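Local coordinates for Serine/threonine-protein acetyltransferase HopZ1a (PDB 5KLP), which transfers acetyl groups from acetyl-CoA to host proteins such as tubulin, with inositol hexakisphosphate as cofactor, impairing the plant's microtubule network and immunity, at residues A[83-88]-A[192-197]; A[140-145]-A[205-210]; A[201-206]-A[258-263]. The protein carries 10 engineered substitutions. All blocks are in the same frame, centred on the assembly; numbering follows the deposited sequence.

How the contacts relate
The three contacts follow the consecutive helices 189-202 and 204-215 across the central mixed sheet. Contact 1 sets the first helix against edge strand 85-87, contact 2 sets the second against inner strand 138-143, and contact 3 ties the junction between them to loop 258-263. Their centres lie about 12 Å apart for contacts 1 and 2, about 13 Å for contacts 1 and 3, and about 9 Å for contacts 2 and 3. Along the chain contacts 1 and 2 interleave, while contact 3 opens after contact 1 closes and shares A205 and Q206 with contact 2. Helix 189-202 thus connects the active-site end, at C189, with residues holding inositol hexakisphosphate.

Contact 1. Residues A[83-88]-A[192-197]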
loop_
_atom_site.group_PDB
_atom_site.type_symbol
_atom_site.label_atom_id
_atom_site.label_comp_id
_atom_site.label_asym_id
_atom_site.label_seq_id
_atom_site.Cartn_x
_atom_site.Cartn_y
_atom_site.Cartn_z
ATOM N N LEU A 83 9.293 12.463 -2.015
ATOM C CA LEU A 83 8.229 11.488 -1.760
ATOM C C LEU A 83 6.889 12.064 -2.227
ATOM O O LEU A 83 6.083 11.359 -2.831
ATOM C CB LEU A 83 8.166 11.107 -0.275
ATOM C CG LEU A 83 6.962 10.235 0.138
ATOM C CD1 LEU A 83 6.941 8.894 -0.595
ATOM C CD2 LEU A 83 6.896 10.019 1.653
ATOM N N ASN A 84 6.669 13.351 -1.946
ATOM C CA ASN A 84 5.479 14.063 -2.418
ATOM C C ASN A 84 4.192 13.300 -2.128
ATOM O O ASN A 84 3.380 13.053 -3.024
ATOM C CB ASN A 84 5.585 14.349 -3.921
ATOM C CG ASN A 84 6.777 15.238 -4.262
ATOM O OD1 ASN A 84 7.321 15.915 -3.398
ATOM N ND2 ASN A 84 7.168 15.249 -5.530
ATOM N N LEU A 85 4.050 12.869 -0.886
ATOM C CA LEU A 85 2.912 12.065 -0.498
ATOM C C LEU A 85 1.790 12.937 0.065
ATOM O O LEU A 85 2.028 13.845 0.859
ATOM C CB LEU A 85 3.351 11.010 0.518
ATOM C CG LEU A 85 2.268 10.117 1.123
ATOM C CD1 LEU A 85 1.560 9.321 0.019
ATOM C CD2 LEU A 85 2.888 9.192 2.167
ATOM N N LYS A 86 0.566 12.660 -0.359
ATOM C CA LYS A 86 -0.599 13.381 0.139
ATOM C C LYS A 86 -1.649 12.410 0.645
ATOM O O LYS A 86 -1.824 11.325 0.101
ATOM C CB LYS A 86 -1.197 14.290 -0.938
ATOM C CG LYS A 86 -0.228 15.342 -1.436
ATOM C CD LYS A 86 -0.911 16.382 -2.306
ATOM C CE LYS A 86 -1.498 17.494 -1.433
ATOM N NZ LYS A 86 -2.058 18.618 -2.231
ATOM N N HIS A 87 -2.326 12.797 1.709
ATOM C CA HIS A 87 -3.478 12.061 2.200
ATOM C C HIS A 87 -4.728 12.763 1.693
ATOM O O HIS A 87 -4.953 13.918 2.032
ATOM C CB HIS A 87 -3.452 12.007 3.736
ATOM C CG HIS A 87 -4.684 11.425 4.358
ATOM N ND1 HIS A 87 -5.013 11.633 5.683
ATOM C CD2 HIS A 87 -5.659 10.632 3.847
ATOM C CE1 HIS A 87 -6.139 10.998 5.958
ATOM N NE2 HIS A 87 -6.553 10.385 4.863
ATOM N N PHE A 88 -5.527 12.089 0.873
ATOM C CA PHE A 88 -6.790 12.683 0.426
ATOM C C PHE A 88 -7.929 11.983 1.143
ATOM O O PHE A 88 -7.871 10.772 1.376
ATOM C CB PHE A 88 -6.967 12.581 -1.092
ATOM C CG PHE A 88 -5.936 13.348 -1.882
ATOM C CD1 PHE A 88 -5.778 14.716 -1.704
ATOM C CD2 PHE A 88 -5.160 12.709 -2.840
ATOM C CE1 PHE A 88 -4.837 15.424 -2.439
ATOM C CE2 PHE A 88 -4.222 13.408 -3.573
ATOM C CZ PHE A 88 -4.060 14.772 -3.375
ATOM N N TYR A 192 -0.269 -0.425 5.083
ATOM C CA TYR A 192 0.247 -0.971 3.816
ATOM C C TYR A 192 0.362 0.142 2.782
ATOM O O TYR A 192 1.347 0.233 2.061
ATOM C CB TYR A 192 -0.640 -2.096 3.261
ATOM C CG TYR A 192 -0.392 -3.436 3.914
ATOM C CD1 TYR A 192 0.691 -4.221 3.547
ATOM C CD2 TYR A 192 -1.231 -3.899 4.931
ATOM C CE1 TYR A 192 0.928 -5.453 4.167
ATOM C CE2 TYR A 192 -1.005 -5.117 5.545
ATOM C CZ TYR A 192 0.071 -5.890 5.157
ATOM O OH TYR A 192 0.288 -7.101 5.778
ATOM N N SER A 193 -0.654 0.995 2.719
ATOM C CA SER A 193 -0.657 2.070 1.738
ATOM C C SER A 193 0.477 3.063 1.993
ATOM O O SER A 193 1.115 3.537 1.053
ATOM C CB SER A 193 -2.015 2.790 1.738
ATOM O OG SER A 193 -3.060 1.918 1.321
ATOM N N LEU A 194 0.701 3.400 3.264
ATOM C CA LEU A 194 1.797 4.302 3.625
ATOM C C LEU A 194 3.133 3.655 3.284
ATOM O O LEU A 194 4.003 4.278 2.674
ATOM C CB LEU A 194 1.732 4.680 5.117
ATOM C CG LEU A 194 2.899 5.511 5.655
ATOM C CD1 LEU A 194 3.024 6.813 4.866
ATOM C CD2 LEU A 194 2.749 5.808 7.159
ATOM N N ASN A 195 3.296 2.396 3.670
ATOM C CA ASN A 195 4.530 1.692 3.344
ATOM C C ASN A 195 4.739 1.633 1.844
ATOM O O ASN A 195 5.851 1.819 1.352
ATOM C CB ASN A 195 4.531 0.270 3.918
ATOM C CG ASN A 195 5.851 -0.449 3.668
ATOM O OD1 ASN A 195 6.005 -1.149 2.678
ATOM N ND2 ASN A 195 6.818 -0.247 4.564
ATOM N N TYR A 196 3.654 1.389 1.119
ATOM C CA TYR A 196 3.712 1.273 -0.328
ATOM C C TYR A 196 4.130 2.578 -0.999
ATOM O O TYR A 196 4.858 2.569 -2.002
ATOM C CB TYR A 196 2.357 0.807 -0.863
ATOM C CG TYR A 196 2.178 -0.704 -0.819
ATOM C CD1 TYR A 196 3.058 -1.520 -0.093
ATOM C CD2 TYR A 196 1.154 -1.319 -1.537
ATOM C CE1 TYR A 196 2.908 -2.896 -0.066
ATOM C CE2 TYR A 196 0.995 -2.702 -1.525
ATOM C CZ TYR A 196 1.875 -3.485 -0.793
ATOM O OH TYR A 196 1.707 -4.853 -0.800
ATOM N N ALA A 197 3.673 3.700 -0.452
ATOM C CA ALA A 197 4.064 5.014 -0.973
ATOM C C ALA A 197 5.568 5.190 -0.852
ATOM O O ALA A 197 6.234 5.605 -1.802
ATOM C CB ALA A 197 3.334 6.143 -0.223
#
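Edge strand 85-87 of the central mixed sheet packs on helix 189-202, the helix that begins with the active-site C189, and L83 and L85 meet L194 and A197 at this junction. The nearest backbone approach is L85 CA to A197 CA, 7.2 Å, a spacing consistent with the small alanine side chain. Both methyls of L85 bear on it: L85 CD1 lies 3.6 Å from A197 CB and L85 CD2 lies 3.9 Å from the same carbon, so the leucine fork straddles the alanine methyl. CD2 has a second neighbour one helical turn back, with L85 CD2 to L194 CD1 at 3.6 Å. The two leucine side chains cross at about a right angle, so this touch is one methyl on one methyl and not a lengthwise overlap. With CG anti to the backbone N (chi1 176°), the L85 fork extends from the strand onto the helix. A contact of another kind comes from L83 CD1, which rests 3.6 Å from A197 O, a backbone carbonyl oxygen.

No hydrogen bond joins the segments; the 158 Å² buried between them is mainly side-chain methyl contact, and all four touching residues are buried. The surroundings hold each side in place. Strand 85-87 bonds through its backbone to R107 and I109 of strand 105-110, and L85 N bonds to N77 OD1 of helix 61-79. On the helix, L194 also packs on F328 of helix 324-340, while N195, next in sequence, donates from ND2 to inositol hexakisphosphate. A helix headed by the catalytic cysteine and packed on a central sheet is characteristic of the clan CA cysteine-protease-like fold to which the YopJ acetyltransferases belong.

Contact 2. Residues A[140-145]-A[205-210]; sequences IITEPA and AQFDDI
I140 overlaps F207 and I210 of helix 204-215 mainly through CD1, with CG2 adding a looser touch on F207 CE2. I140 CD1 sits 3.5 Å from I210 CG2 and 3.7 Å from F207 CD2, filling the angle between two side chains that leave the helix three residues apart. It reaches the phenyl ring obliquely, while the side chains of I140 and I210 cross at about a right angle. The I140 torsions explain the position: CG1 is anti to the carbonyl carbon (chi1 -60°), and the nearly extended chain beyond carries CD1 to the helix. Further along, T142 CG2 stands at the F207 ring edge, near its plane, 4.5 Å from F207 CZ. I140 and T142 thus present the same face of strand 138-143, while I141 between them points away. Helix segment 205-210 packs on one face of the mixed sheet in an alpha/beta arrangement; its axis comes within 11.1 Å of that of strand 140-143, with 118° between their N-to-C directions. Beyond the apolar patch the strand delivers active-site E143. E143 OE1 accepts a bond from A145 N at 2.9 Å through the anti lone pair, and OE2 engages H158 NE2 and Q154 NE2, fixing the carboxylate at both oxygens.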
loop_
_atom_site.group_PDB
_atom_site.type_symbol
_atom_site.label_atom_id
_atom_site.label_comp_id
_atom_site.label_asym_id
_atom_site.label_seq_id
_atom_site.Cartn_x
_atom_site.Cartn_y
_atom_site.Cartn_z
ATOM N N ILE A 140 -0.911 4.619 -11.239
ATOM C CA ILE A 140 -0.777 3.254 -10.752
ATOM C C ILE A 140 -1.406 3.174 -9.374
ATOM O O ILE A 140 -0.919 3.790 -8.444
ATOM C CB ILE A 140 0.683 2.843 -10.644
ATOM C CG1 ILE A 140 1.361 2.914 -12.012
ATOM C CG2 ILE A 140 0.814 1.444 -10.024
ATOM C CD1 ILE A 140 2.856 2.816 -11.908
ATOM N N ILE A 141 -2.486 2.427 -9.242
ATOM C CA ILE A 141 -3.098 2.237 -7.934
ATOM C C ILE A 141 -2.671 0.899 -7.373
ATOM O O ILE A 141 -2.920 -0.142 -7.986
ATOM C CB ILE A 141 -4.620 2.301 -8.016
ATOM C CG1 ILE A 141 -5.070 3.683 -8.496
ATOM C CG2 ILE A 141 -5.255 1.961 -6.652
ATOM C CD1 ILE A 141 -6.516 3.721 -8.924
ATOM N N THR A 142 -2.005 0.913 -6.227
ATOM C CA THR A 142 -1.598 -0.347 -5.597
ATOM C C THR A 142 -2.634 -0.722 -4.553
ATOM O O THR A 142 -2.869 0.018 -3.584
ATOM C CB THR A 142 -0.210 -0.261 -4.924
ATOM O OG1 THR A 142 -0.251 0.747 -3.902
ATOM C CG2 THR A 142 0.870 0.102 -5.928
ATOM N N GLU A 143 -3.259 -1.867 -4.786
ATOM C CA GLU A 143 -4.258 -2.456 -3.905
ATOM C C GLU A 143 -3.564 -3.505 -3.041
ATOM O O GLU A 143 -3.188 -4.560 -3.542
ATOM C CB GLU A 143 -5.378 -3.102 -4.742
ATOM C CG GLU A 143 -6.333 -4.001 -3.958
ATOM C CD GLU A 143 -7.045 -3.254 -2.837
ATOM O OE1 GLU A 143 -6.625 -3.395 -1.659
ATOM O OE2 GLU A 143 -8.027 -2.528 -3.149
ATOM N N PRO A 144 -3.359 -3.212 -1.750
ATOM C CA PRO A 144 -2.657 -4.154 -0.868
ATOM C C PRO A 144 -3.455 -5.413 -0.553
ATOM O O PRO A 144 -2.873 -6.414 -0.128
ATOM C CB PRO A 144 -2.431 -3.334 0.412
ATOM C CG PRO A 144 -2.568 -1.924 -0.007
ATOM C CD PRO A 144 -3.626 -1.934 -1.073
ATOM N N ALA A 145 -4.771 -5.365 -0.705
ATOM C CA ALA A 145 -5.577 -6.565 -0.445
ATOM C C ALA A 145 -6.051 -7.150 -1.777
ATOM O O ALA A 145 -5.228 -7.630 -2.562
ATOM C CB ALA A 145 -6.752 -6.253 0.487
ATOM N N ALA A 205 12.362 4.537 -10.179
ATOM C CA ALA A 205 12.824 4.250 -11.538
ATOM C C ALA A 205 11.958 3.152 -12.152
ATOM O O ALA A 205 11.540 3.248 -13.311
ATOM C CB ALA A 205 14.316 3.848 -11.550
ATOM N N GLN A 206 11.662 2.123 -11.369
ATOM C CA GLN A 206 10.837 1.035 -11.868
ATOM C C GLN A 206 9.405 1.515 -12.070
ATOM O O GLN A 206 8.733 1.096 -13.018
ATOM C CB GLN A 206 10.878 -0.157 -10.916
ATOM C CG GLN A 206 12.266 -0.399 -10.354
ATOM C CD GLN A 206 12.337 -1.629 -9.483
ATOM O OE1 GLN A 206 11.648 -2.621 -9.732
ATOM N NE2 GLN A 206 13.168 -1.572 -8.447
ATOM N N PHE A 207 8.935 2.401 -11.198
ATOM C CA PHE A 207 7.598 2.947 -11.384
ATOM C C PHE A 207 7.569 3.848 -12.619
ATOM O O PHE A 207 6.597 3.821 -13.379
ATOM C CB PHE A 207 7.127 3.702 -10.130
ATOM C CG PHE A 207 6.381 2.832 -9.143
ATOM C CD1 PHE A 207 7.042 1.869 -8.403
ATOM C CD2 PHE A 207 5.014 2.984 -8.955
ATOM C CE1 PHE A 207 6.346 1.057 -7.505
ATOM C CE2 PHE A 207 4.318 2.188 -8.046
ATOM C CZ PHE A 207 4.986 1.224 -7.328
ATOM N N ASP A 208 8.642 4.615 -12.828
ATOM C CA ASP A 208 8.773 5.472 -14.009
ATOM C C ASP A 208 8.569 4.674 -15.284
ATOM O O ASP A 208 7.921 5.132 -16.223
ATOM C CB ASP A 208 10.145 6.141 -14.064
ATOM C CG ASP A 208 10.274 7.295 -13.087
ATOM O OD1 ASP A 208 9.252 7.725 -12.520
ATOM O OD2 ASP A 208 11.409 7.771 -12.887
ATOM N N ASP A 209 9.143 3.479 -15.311
ATOM C CA ASP A 209 9.047 2.634 -16.487
ATOM C C ASP A 209 7.608 2.156 -16.692
ATOM O O ASP A 209 7.129 2.093 -17.824
ATOM C CB ASP A 209 9.990 1.446 -16.375
ATOM C CG ASP A 209 10.251 0.800 -17.714
ATOM O OD1 ASP A 209 10.649 1.532 -18.649
ATOM O OD2 ASP A 209 10.042 -0.424 -17.834
ATOM N N ILE A 210 6.915 1.831 -15.604
ATOM C CA ILE A 210 5.526 1.413 -15.724
ATOM C C ILE A 210 4.678 2.576 -16.224
ATOM O O ILE A 210 3.825 2.402 -17.093
ATOM C CB ILE A 210 4.979 0.890 -14.402
ATOM C CG1 ILE A 210 5.776 -0.335 -13.952
ATOM C CG2 ILE A 210 3.499 0.525 -14.532
ATOM C CD1 ILE A 210 5.314 -0.853 -12.616
#

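Contact 3. Residues A[201-206]-A[258-263]; sequences HKNAAQ and VDFYKH. With IHP (inositol hexakisphosphate), chain D.
Along 201-206, N203 meets D259 across the contact, and just before it K202 reaches the bound inositol hexakisphosphate. K202 NZ hydrogen-bonds to ligand O32 at 2.6 Å and makes a weak bond to O21, which spans two neighbouring phosphates; the bend at chi4 (102°) turns the amine onto them. At N203 the helix breaks before helix 204-215 begins. N203 ND2 donates to D259 OD2 at 3.2 Å, nearly straight at 172°. The oxygen lies in the asparagine's amide plane, yet is approached from above the carboxylate plane, the two planes standing 88° apart. ND2 also bonds to K199 O, so the amide joins the end of helix 189-202 to the loop. A water bridges the remaining oxygens, donating to N203 OD1 at 2.9 Å and to D259 OD1 at 2.6 Å. This junction of helices 189-202 and 204-215 with loop 258-263 borders the allosteric cofactor pocket of the YopJ family, which the same loop continues. K262 NZ is 2.7 Å from ligand O33 and also bonds to V285 O, while H263 NE2 donates in its ring plane to ligand O23, 3.0 Å away. Both grip one phosphate, from the side of 258-263, and K199, R299 and R335 add further bonds to the ligand. K262 is a site of autoacetylation, unmodified here.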
loop_
_atom_site.group_PDB
_atom_site.type_symbol
_atom_site.label_atom_id
_atom_site.label_comp_id
_atom_site.label_asym_id
_atom_site.label_seq_id
_atom_site.Cartn_x
_atom_site.Cartn_y
_atom_site.Cartn_z
ATOM N N HIS A 201 8.403 5.350 -3.929
ATOM C CA HIS A 201 9.419 6.385 -4.007
ATOM C C HIS A 201 10.799 5.761 -4.109
ATOM O O HIS A 201 11.590 6.146 -4.963
ATOM C CB HIS A 201 9.344 7.309 -2.782
ATOM C CG HIS A 201 10.339 8.432 -2.815
ATOM N ND1 HIS A 201 10.796 8.986 -3.992
ATOM C CD2 HIS A 201 10.972 9.095 -1.819
ATOM C CE1 HIS A 201 11.658 9.950 -3.720
ATOM N NE2 HIS A 201 11.785 10.035 -2.409
ATOM N N LYS A 202 11.089 4.792 -3.243
ATOM C CA LYS A 202 12.402 4.154 -3.271
ATOM C C LYS A 202 12.662 3.448 -4.599
ATOM O O LYS A 202 13.799 3.365 -5.052
ATOM C CB LYS A 202 12.569 3.143 -2.135
ATOM C CG LYS A 202 12.774 3.736 -0.760
ATOM C CD LYS A 202 13.127 2.638 0.243
ATOM C CE LYS A 202 13.669 3.219 1.553
ATOM N NZ LYS A 202 12.716 3.240 2.672
ATOM N N ASN A 203 11.597 2.978 -5.234
ATOM C CA ASN A 203 11.722 2.287 -6.513
ATOM C C ASN A 203 11.160 3.138 -7.647
ATOM O O ASN A 203 10.545 2.624 -8.574
ATOM C CB ASN A 203 11.007 0.935 -6.440
ATOM C CG ASN A 203 11.633 0.003 -5.403
ATOM O OD1 ASN A 203 12.606 -0.690 -5.688
ATOM N ND2 ASN A 203 11.086 0.000 -4.192
ATOM N N ALA A 204 11.394 4.443 -7.568
ATOM C CA ALA A 204 10.791 5.386 -8.506
ATOM C C ALA A 204 11.163 5.074 -9.964
ATOM O O ALA A 204 10.368 5.310 -10.876
ATOM C CB ALA A 204 11.183 6.815 -8.145
ATOM N N ALA A 205 12.362 4.537 -10.179
ATOM C CA ALA A 205 12.824 4.250 -11.538
ATOM C C ALA A 205 11.958 3.152 -12.152
ATOM O O ALA A 205 11.540 3.248 -13.311
ATOM C CB ALA A 205 14.316 3.848 -11.550
ATOM N N GLN A 206 11.662 2.123 -11.369
ATOM C CA GLN A 206 10.837 1.035 -11.868
ATOM C C GLN A 206 9.405 1.515 -12.070
ATOM O O GLN A 206 8.733 1.096 -13.018
ATOM C CB GLN A 206 10.878 -0.157 -10.916
ATOM C CG GLN A 206 12.266 -0.399 -10.354
ATOM C CD GLN A 206 12.337 -1.629 -9.483
ATOM O OE1 GLN A 206 11.648 -2.621 -9.732
ATOM N NE2 GLN A 206 13.168 -1.572 -8.447
ATOM N N VAL A 258 10.186 -6.955 -4.742
ATOM C CA VAL A 258 9.899 -7.754 -3.549
ATOM C C VAL A 258 9.579 -6.873 -2.331
ATOM O O VAL A 258 8.903 -7.307 -1.395
ATOM C CB VAL A 258 11.082 -8.704 -3.230
ATOM C CG1 VAL A 258 12.336 -7.910 -2.841
ATOM C CG2 VAL A 258 10.694 -9.719 -2.154
ATOM N N ASP A 259 10.037 -5.621 -2.377
ATOM C CA ASP A 259 9.731 -4.610 -1.353
ATOM C C ASP A 259 8.279 -4.662 -0.925
ATOM O O ASP A 259 7.955 -4.502 0.252
ATOM C CB ASP A 259 9.998 -3.205 -1.906
ATOM C CG ASP A 259 11.440 -2.997 -2.311
ATOM O OD1 ASP A 259 11.967 -3.820 -3.109
ATOM O OD2 ASP A 259 12.014 -1.974 -1.892
ATOM N N PHE A 260 7.399 -4.885 -1.899
ATOM C CA PHE A 260 5.960 -4.772 -1.653
ATOM C C PHE A 260 5.385 -5.992 -0.948
ATOM O O PHE A 260 4.195 -6.034 -0.640
ATOM C CB PHE A 260 5.243 -4.486 -2.986
ATOM C CG PHE A 260 5.491 -3.087 -3.485
ATOM C CD1 PHE A 260 6.666 -2.777 -4.162
ATOM C CD2 PHE A 260 4.580 -2.056 -3.197
ATOM C CE1 PHE A 260 6.916 -1.474 -4.588
ATOM C CE2 PHE A 260 4.818 -0.758 -3.619
ATOM C CZ PHE A 260 5.993 -0.462 -4.317
ATOM N N TYR A 261 6.234 -6.973 -0.645
ATOM C CA TYR A 261 5.757 -8.173 0.031
ATOM C C TYR A 261 6.396 -8.386 1.395
ATOM O O TYR A 261 6.087 -9.355 2.080
ATOM C CB TYR A 261 5.960 -9.409 -0.874
ATOM C CG TYR A 261 4.904 -9.445 -1.953
ATOM C CD1 TYR A 261 3.643 -9.970 -1.689
ATOM C CD2 TYR A 261 5.129 -8.865 -3.202
ATOM C CE1 TYR A 261 2.648 -9.962 -2.647
ATOM C CE2 TYR A 261 4.139 -8.857 -4.176
ATOM C CZ TYR A 261 2.904 -9.414 -3.893
ATOM O OH TYR A 261 1.905 -9.400 -4.833
ATOM N N LYS A 262 7.263 -7.465 1.801
ATOM C CA LYS A 262 7.953 -7.578 3.080
ATOM C C LYS A 262 7.018 -7.637 4.304
ATOM O O LYS A 262 7.357 -8.246 5.323
ATOM C CB LYS A 262 8.930 -6.402 3.248
ATOM C CG LYS A 262 10.159 -6.473 2.377
ATOM C CD LYS A 262 11.138 -5.359 2.696
ATOM C CE LYS A 262 11.864 -5.606 4.030
ATOM N NZ LYS A 262 12.941 -4.591 4.283
ATOM N N HIS A 263 5.855 -6.994 4.216
ATOM C CA HIS A 263 4.912 -6.980 5.343
ATOM C C HIS A 263 3.719 -7.900 5.129
ATOM O O HIS A 263 2.713 -7.794 5.834
ATOM C CB HIS A 263 4.437 -5.547 5.598
ATOM C CG HIS A 263 5.560 -4.621 5.928
ATOM N ND1 HIS A 263 6.312 -4.756 7.075
ATOM C CD2 HIS A 263 6.116 -3.606 5.228
ATOM C CE1 HIS A 263 7.261 -3.840 7.086
ATOM N NE2 HIS A 263 7.165 -3.128 5.977
HETATM C C1 IHP D . 14.014 1.671 7.359
HETATM C C2 IHP D . 12.676 0.915 6.930
HETATM C C3 IHP D . 12.316 -0.535 7.435
HETATM C C4 IHP D . 13.462 -1.216 8.320
HETATM C C5 IHP D . 14.875 -0.679 8.200
HETATM C C6 IHP D . 14.754 0.816 8.462
HETATM O O11 IHP D . 14.764 1.994 6.336
HETATM P P1 IHP D . 15.326 3.501 5.804
HETATM O O21 IHP D . 15.289 3.558 4.278
HETATM O O31 IHP D . 16.775 3.702 6.258
HETATM O O41 IHP D . 14.533 4.691 6.316
HETATM O O12 IHP D . 12.394 1.037 5.588
HETATM P P2 IHP D . 10.995 1.875 5.172
HETATM O O22 IHP D . 11.075 3.319 5.710
HETATM O O32 IHP D . 10.711 1.930 3.667
HETATM O O42 IHP D . 9.797 1.228 5.908
HETATM O O13 IHP D . 12.074 -1.218 6.388
HETATM P P3 IHP D . 10.748 -2.048 5.759
HETATM O O23 IHP D . 9.464 -1.266 5.480
HETATM O O33 IHP D . 11.447 -2.353 4.436
HETATM O O43 IHP D . 10.399 -3.328 6.512
HETATM O O14 IHP D . 13.474 -2.549 8.178
HETATM P P4 IHP D . 12.760 -3.557 9.227
HETATM O O24 IHP D . 11.248 -3.624 9.005
HETATM O O34 IHP D . 13.354 -4.979 9.156
HETATM O O44 IHP D . 12.977 -3.075 10.673
HETATM O O15 IHP D . 15.568 -1.048 7.110
HETATM P P5 IHP D . 16.927 -2.077 7.164
HETATM O O25 IHP D . 17.040 -2.755 8.534
HETATM O O35 IHP D . 16.812 -3.200 6.096
HETATM O O45 IHP D . 18.239 -1.326 6.915
HETATM O O16 IHP D . 15.947 1.341 8.739
HETATM P P6 IHP D . 16.212 2.553 9.804
HETATM O O26 IHP D . 15.278 2.418 11.005
HETATM O O36 IHP D . 17.667 2.550 10.305
HETATM O O46 IHP D . 15.967 3.916 9.147
HETATM O O HOH W 1 13.812 -3.102 -4.745
#